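Local coordinates for protein L-asparaginase I (Vibrio cholerae, PDB 2OCD) that probably catalyses the hydrolysis of L-asparagine to L-aspartate and ammonium, working as a homotetramer, at residues I6-Y10 / D74-N78; F151-M156 / F169-S174. All coordinates share one frame; numbering follows the deposited sequence.

Contact 1. Residues I6-Y10 / D74-N78; sequences IYIAY and DIAAN
Tyr-7 reaches from the strand to the helix and ends at the carboxylate of Asp-74, where its hydroxyl lies almost equally far from both oxygens: Tyr-7 OH is 2.8 Å from Asp-74 OD2 and 2.9 Å from Asp-74 OD1. Both are weak hydrogen bonds, and they are alternatives for a single phenolic proton; which oxygen takes it is not settled. Extension on both sides closes the gap, for Tyr-7 carries CG trans to its backbone N (chi1 170°) and Asp-74 is extended in the same way. The carboxylate is turned steeply to the ring, the planes 72° apart, and OD1 lies at the ring edge. That same oxygen is hydrogen-bonded to Tyr-54 OH, so two tyrosines share one carboxylate, which would probably favour its ionised form.

Asn-78, one helical turn on, lays its amide over one face of the Tyr-7 ring. The planes are 26° apart, and Asn-78 CG sits 3.7 Å from Tyr-7 CE1, over the rim rather than the centre. Ile-75 adds a looser apolar touch, its CD1 4.4 Å from Tyr-7 CD2, while the methyl of Ala-9 approaches Asp-74 OD1.

Residues 74-78 of helix 65-78 run nearly antiparallel to residues 6-10 of strand 5-12, packing on one face of the sheet as in other alpha/beta folds. Strands 48-58 and 84-88 flank the strand, and Ile-6 turns to the other face, against helix 127-141.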
loop_
_atom_site.group_PDB
_atom_site.type_symbol
_atom_site.label_atom_id
_atom_site.label_comp_id
_atom_site.label_asym_id
_atom_site.label_seq_id
_atom_site.Cartn_x
_atom_site.Cartn_y
_atom_site.Cartn_z
ATOM N N ILE B 6 25.504 -15.695 19.686
ATOM C CA ILE B 6 25.649 -14.444 18.892
ATOM C C ILE B 6 26.322 -13.370 19.706
ATOM O O ILE B 6 26.073 -13.222 20.906
ATOM C CB ILE B 6 24.307 -13.892 18.384
ATOM C CG1 ILE B 6 23.499 -15.033 17.743
ATOM C CG2 ILE B 6 24.522 -12.772 17.376
ATOM C CD1 ILE B 6 24.149 -15.628 16.427
ATOM N N TYR B 7 27.194 -12.639 19.051
ATOM C CA TYR B 7 27.937 -11.602 19.687
ATOM C C TYR B 7 27.237 -10.286 19.338
ATOM O O TYR B 7 27.018 -10.013 18.153
ATOM C CB TYR B 7 29.349 -11.625 19.145
ATOM C CG TYR B 7 30.209 -10.470 19.528
ATOM C CD1 TYR B 7 30.939 -10.498 20.703
ATOM C CD2 TYR B 7 30.346 -9.379 18.690
ATOM C CE1 TYR B 7 31.758 -9.449 21.056
ATOM C CE2 TYR B 7 31.164 -8.327 19.017
ATOM C CZ TYR B 7 31.869 -8.358 20.200
ATOM O OH TYR B 7 32.697 -7.327 20.541
ATOM N N ILE B 8 26.864 -9.507 20.376
ATOM C CA ILE B 8 26.279 -8.215 20.187
ATOM C C ILE B 8 27.276 -7.166 20.512
ATOM O O ILE B 8 27.817 -7.129 21.627
ATOM C CB ILE B 8 25.164 -7.970 21.127
ATOM C CG1 ILE B 8 24.119 -9.076 21.016
ATOM C CG2 ILE B 8 24.546 -6.623 20.827
ATOM C CD1 ILE B 8 23.112 -8.998 22.158
ATOM N N ALA B 9 27.529 -6.313 19.527
ATOM C CA ALA B 9 28.431 -5.192 19.669
ATOM C C ALA B 9 27.565 -3.925 19.817
ATOM O O ALA B 9 26.913 -3.498 18.845
ATOM C CB ALA B 9 29.299 -5.109 18.430
ATOM N N TYR B 10 27.501 -3.358 21.028
ATOM C CA TYR B 10 26.721 -2.103 21.258
ATOM C C TYR B 10 27.670 -0.997 21.010
ATOM O O TYR B 10 28.433 -0.633 21.893
ATOM C CB TYR B 10 26.126 -1.991 22.681
ATOM C CG TYR B 10 25.439 -0.681 22.974
ATOM C CD1 TYR B 10 24.631 -0.064 22.018
ATOM C CD2 TYR B 10 25.566 -0.064 24.196
ATOM C CE1 TYR B 10 23.984 1.143 22.271
ATOM C CE2 TYR B 10 24.928 1.148 24.468
ATOM C CZ TYR B 10 24.137 1.744 23.510
ATOM O OH TYR B 10 23.524 2.986 23.744
ATOM N N ASP B 74 36.776 -5.474 15.480
ATOM C CA ASP B 74 36.163 -6.091 16.630
ATOM C C ASP B 74 35.525 -7.392 16.144
ATOM O O ASP B 74 35.806 -8.490 16.644
ATOM C CB ASP B 74 35.152 -5.110 17.201
ATOM C CG ASP B 74 34.372 -5.673 18.336
ATOM O OD1 ASP B 74 33.206 -5.284 18.600
ATOM O OD2 ASP B 74 34.922 -6.540 18.974
ATOM N N ILE B 75 34.732 -7.293 15.096
ATOM C CA ILE B 75 34.194 -8.497 14.472
ATOM C C ILE B 75 35.266 -9.592 14.178
ATOM O O ILE B 75 35.093 -10.778 14.600
ATOM C CB ILE B 75 33.368 -8.130 13.204
ATOM C CG1 ILE B 75 32.160 -7.314 13.632
ATOM C CG2 ILE B 75 32.874 -9.411 12.452
ATOM C CD1 ILE B 75 31.324 -8.060 14.638
ATOM N N ALA B 76 36.330 -9.200 13.469
ATOM C CA ALA B 76 37.453 -10.091 13.122
ATOM C C ALA B 76 37.997 -10.829 14.345
ATOM O O ALA B 76 38.220 -12.049 14.310
ATOM C CB ALA B 76 38.600 -9.292 12.489
ATOM N N ALA B 77 38.204 -10.073 15.424
ATOM C CA ALA B 77 38.744 -10.627 16.636
ATOM C C ALA B 77 37.766 -11.645 17.167
ATOM O O ALA B 77 38.186 -12.616 17.766
ATOM C CB ALA B 77 38.976 -9.567 17.646
ATOM N N ASN B 78 36.475 -11.447 16.958
ATOM C CA ASN B 78 35.510 -12.355 17.540
ATOM C C ASN B 78 34.987 -13.364 16.528
ATOM O O ASN B 78 34.139 -14.242 16.849
ATOM C CB ASN B 78 34.375 -11.561 18.178
ATOM C CG ASN B 78 34.793 -10.919 19.464
ATOM O OD1 ASN B 78 34.959 -9.690 19.554
ATOM N ND2 ASN B 78 35.015 -11.744 20.473
#

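Contact 2. Residues F151-M156 / F169-S174; sequences FNNRLM and FSAFSS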
loop_
_atom_site.group_PDB
_atom_site.type_symbol
_atom_site.label_atom_id
_atom_site.label_comp_id
_atom_site.label_asym_id
_atom_site.label_seq_id
_atom_site.Cartn_x
_atom_site.Cartn_y
_atom_site.Cartn_z
ATOM N N PHE B 151 15.341 -3.352 10.207
ATOM C CA PHE B 151 14.488 -2.265 10.691
ATOM C C PHE B 151 13.098 -2.376 10.066
ATOM O O PHE B 151 12.952 -2.966 8.977
ATOM C CB PHE B 151 15.107 -0.902 10.368
ATOM C CG PHE B 151 15.049 0.111 11.505
ATOM C CD1 PHE B 151 15.993 0.087 12.519
ATOM C CD2 PHE B 151 14.091 1.122 11.510
ATOM C CE1 PHE B 151 15.970 1.046 13.543
ATOM C CE2 PHE B 151 14.045 2.102 12.505
ATOM C CZ PHE B 151 14.986 2.074 13.523
ATOM N N ASN B 152 12.095 -1.812 10.741
ATOM C CA ASN B 152 10.714 -1.874 10.260
ATOM C C ASN B 152 10.355 -3.318 9.875
ATOM O O ASN B 152 9.851 -3.547 8.805
ATOM C CB ASN B 152 10.498 -0.946 9.030
ATOM C CG ASN B 152 11.153 0.468 9.190
ATOM O OD1 ASN B 152 12.255 0.734 8.661
ATOM N ND2 ASN B 152 10.473 1.367 9.906
ATOM N N ASN B 153 10.715 -4.310 10.687
ATOM C CA ASN B 153 10.352 -5.712 10.426
ATOM C C ASN B 153 10.872 -6.336 9.130
ATOM O O ASN B 153 10.365 -7.359 8.648
ATOM C CB ASN B 153 8.841 -5.900 10.482
ATOM C CG ASN B 153 8.259 -5.465 11.785
ATOM O OD1 ASN B 153 8.743 -5.832 12.857
ATOM N ND2 ASN B 153 7.214 -4.660 11.713
ATOM N N ARG B 154 11.910 -5.757 8.570
ATOM C CA ARG B 154 12.475 -6.318 7.345
ATOM C C ARG B 154 14.002 -6.314 7.368
ATOM O O ARG B 154 14.619 -5.460 7.999
ATOM C CB ARG B 154 11.919 -5.605 6.137
ATOM C CG ARG B 154 12.470 -4.230 5.865
ATOM C CD ARG B 154 11.783 -3.574 4.625
ATOM N NE ARG B 154 10.489 -2.990 5.016
ATOM C CZ ARG B 154 10.282 -1.719 5.385
ATOM N NH1 ARG B 154 11.250 -0.824 5.378
ATOM N NH2 ARG B 154 9.080 -1.352 5.760
ATOM N N LEU B 155 14.597 -7.325 6.756
ATOM C CA LEU B 155 16.019 -7.433 6.716
ATOM C C LEU B 155 16.445 -7.076 5.332
ATOM O O LEU B 155 16.048 -7.745 4.383
ATOM C CB LEU B 155 16.435 -8.869 6.985
ATOM C CG LEU B 155 17.951 -9.062 7.022
ATOM C CD1 LEU B 155 18.506 -8.404 8.296
ATOM C CD2 LEU B 155 18.337 -10.569 6.904
HETATM N N MSE B 156 17.290 -6.062 5.205
HETATM C CA MSE B 156 17.730 -5.627 3.888
HETATM C C MSE B 156 19.197 -5.846 3.680
HETATM O O MSE B 156 19.945 -5.845 4.623
HETATM C CB MSE B 156 17.403 -4.154 3.689
HETATM C CG MSE B 156 15.917 -3.861 3.761
HETATM SE SE MSE B 156 15.630 -2.048 4.432
HETATM C CE MSE B 156 15.391 -2.563 6.363
ATOM N N PHE B 169 8.353 8.722 12.585
ATOM C CA PHE B 169 8.328 7.454 11.873
ATOM C C PHE B 169 9.593 7.241 11.033
ATOM O O PHE B 169 9.553 7.295 9.811
ATOM C CB PHE B 169 7.066 7.393 10.999
ATOM C CG PHE B 169 6.983 6.155 10.126
ATOM C CD1 PHE B 169 7.307 4.890 10.649
ATOM C CD2 PHE B 169 6.599 6.257 8.773
ATOM C CE1 PHE B 169 7.247 3.741 9.836
ATOM C CE2 PHE B 169 6.528 5.125 7.956
ATOM C CZ PHE B 169 6.855 3.857 8.488
ATOM N N SER B 170 10.711 6.993 11.693
ATOM C CA SER B 170 11.968 6.731 11.003
ATOM C C SER B 170 12.057 5.303 10.415
ATOM O O SER B 170 11.503 4.361 10.964
ATOM C CB SER B 170 13.142 7.023 11.941
ATOM O OG SER B 170 14.152 6.059 11.800
ATOM N N ALA B 171 12.764 5.150 9.300
ATOM C CA ALA B 171 12.662 3.943 8.525
ATOM C C ALA B 171 13.775 3.770 7.492
ATOM O O ALA B 171 14.402 4.728 7.064
ATOM C CB ALA B 171 11.326 3.926 7.830
ATOM N N PHE B 172 13.988 2.538 7.065
ATOM C CA PHE B 172 14.973 2.244 6.026
ATOM C C PHE B 172 14.341 1.429 4.895
ATOM O O PHE B 172 13.605 0.501 5.161
ATOM C CB PHE B 172 16.124 1.437 6.584
ATOM C CG PHE B 172 16.944 2.166 7.593
ATOM C CD1 PHE B 172 18.142 2.762 7.238
ATOM C CD2 PHE B 172 16.541 2.231 8.917
ATOM C CE1 PHE B 172 18.909 3.440 8.166
ATOM C CE2 PHE B 172 17.283 2.906 9.846
ATOM C CZ PHE B 172 18.476 3.526 9.467
ATOM N N SER B 173 14.694 1.751 3.650
ATOM C CA SER B 173 14.343 0.940 2.456
ATOM C C SER B 173 15.566 0.589 1.606
ATOM O O SER B 173 16.623 1.260 1.685
ATOM C CB SER B 173 13.442 1.739 1.553
ATOM O OG SER B 173 14.089 2.972 1.386
ATOM N N SER B 174 15.411 -0.462 0.797
ATOM C CA SER B 174 16.329 -0.745 -0.257
ATOM C C SER B 174 15.555 -0.562 -1.513
ATOM O O SER B 174 14.919 -1.457 -1.978
ATOM C CB SER B 174 16.946 -2.159 -0.148
ATOM O OG SER B 174 16.126 -3.123 0.448
#
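Phe-151 offers a ring face to the edge of Phe-172, a T-shaped pair with centroids 5.1 Å apart and planes at 72°. Phe-172 CE2 stands over the middle of the Phe-151 ring, and Phe-172 CD2 comes within 3.7 Å of Phe-151 CG. At the rim of the Phe-151 ring, near its plane, lies the carbonyl oxygen of Ser-170. Met-94 of helix 94-104 packs against both phenylalanines.

Next to the rings, the amide of Asn-152 reads the backbone of the facing segment with both its ends. Asn-152 OD1 accepts the N-H of Phe-172, with 3.0 Å from OD1 to Phe-172 N, a fairly straight bond (162° at the hydrogen) with the donor tilted 21° from the carbonyl plane. Asn-152 ND2 gives a weak hydrogen bond to Ser-170 O at 3.3 Å. One good and one weak bond to the same segment together restrain the rotation of the amide, which spans Ala-171 and touches its CB.

Asn-152 is the first of the two central residues of a type I' turn running from Phe-151 to Arg-154, the tight two-residue connection of a beta hairpin joining strands 147-151 and 154-157. The hairpin belongs to the large mixed sheet of the N-terminal asparaginase domain, whereas 171-173 pairs with 162-166 in a separate two-stranded sheet.

At the end of the turn, the Arg-154 chain bends at chi3 and brings NH1 to 2.7 Å from Phe-172 O, which lies near the guanidinium plane. The selenium of selenomethionine Met-156 approaches that same carbonyl oxygen, Met-156 SE to Phe-172 O being 3.3 Å, and its CE rests on Phe-172 CB. Further along, Met-156 CG packs beside the hydroxyl of Ser-174, whose hydrogen-bond partner is the carbonyl of Leu-177.

In the fold
Contacts 1 and 2 show how one sheet can carry two different kinds of packing. Both reach the large mixed sheet: contact 1 through strand 5-12, next to the edge strand 48-58, and contact 2 through the hairpin beyond strand 112-115. Their centres are about 23 Å apart and their nearest atoms about 12 Å, so they do not touch. Contact 1 joins sheet to helix away from the predicted catalytic residues. Contact 2, joining the sheet to a small hairpin, lies close to them: the side chain of Phe-151 is about 4 Å from that of Thr-91, predicted both to act in catalysis and to bind substrate, and about 9 Å from that of Thr-14, the predicted nucleophile.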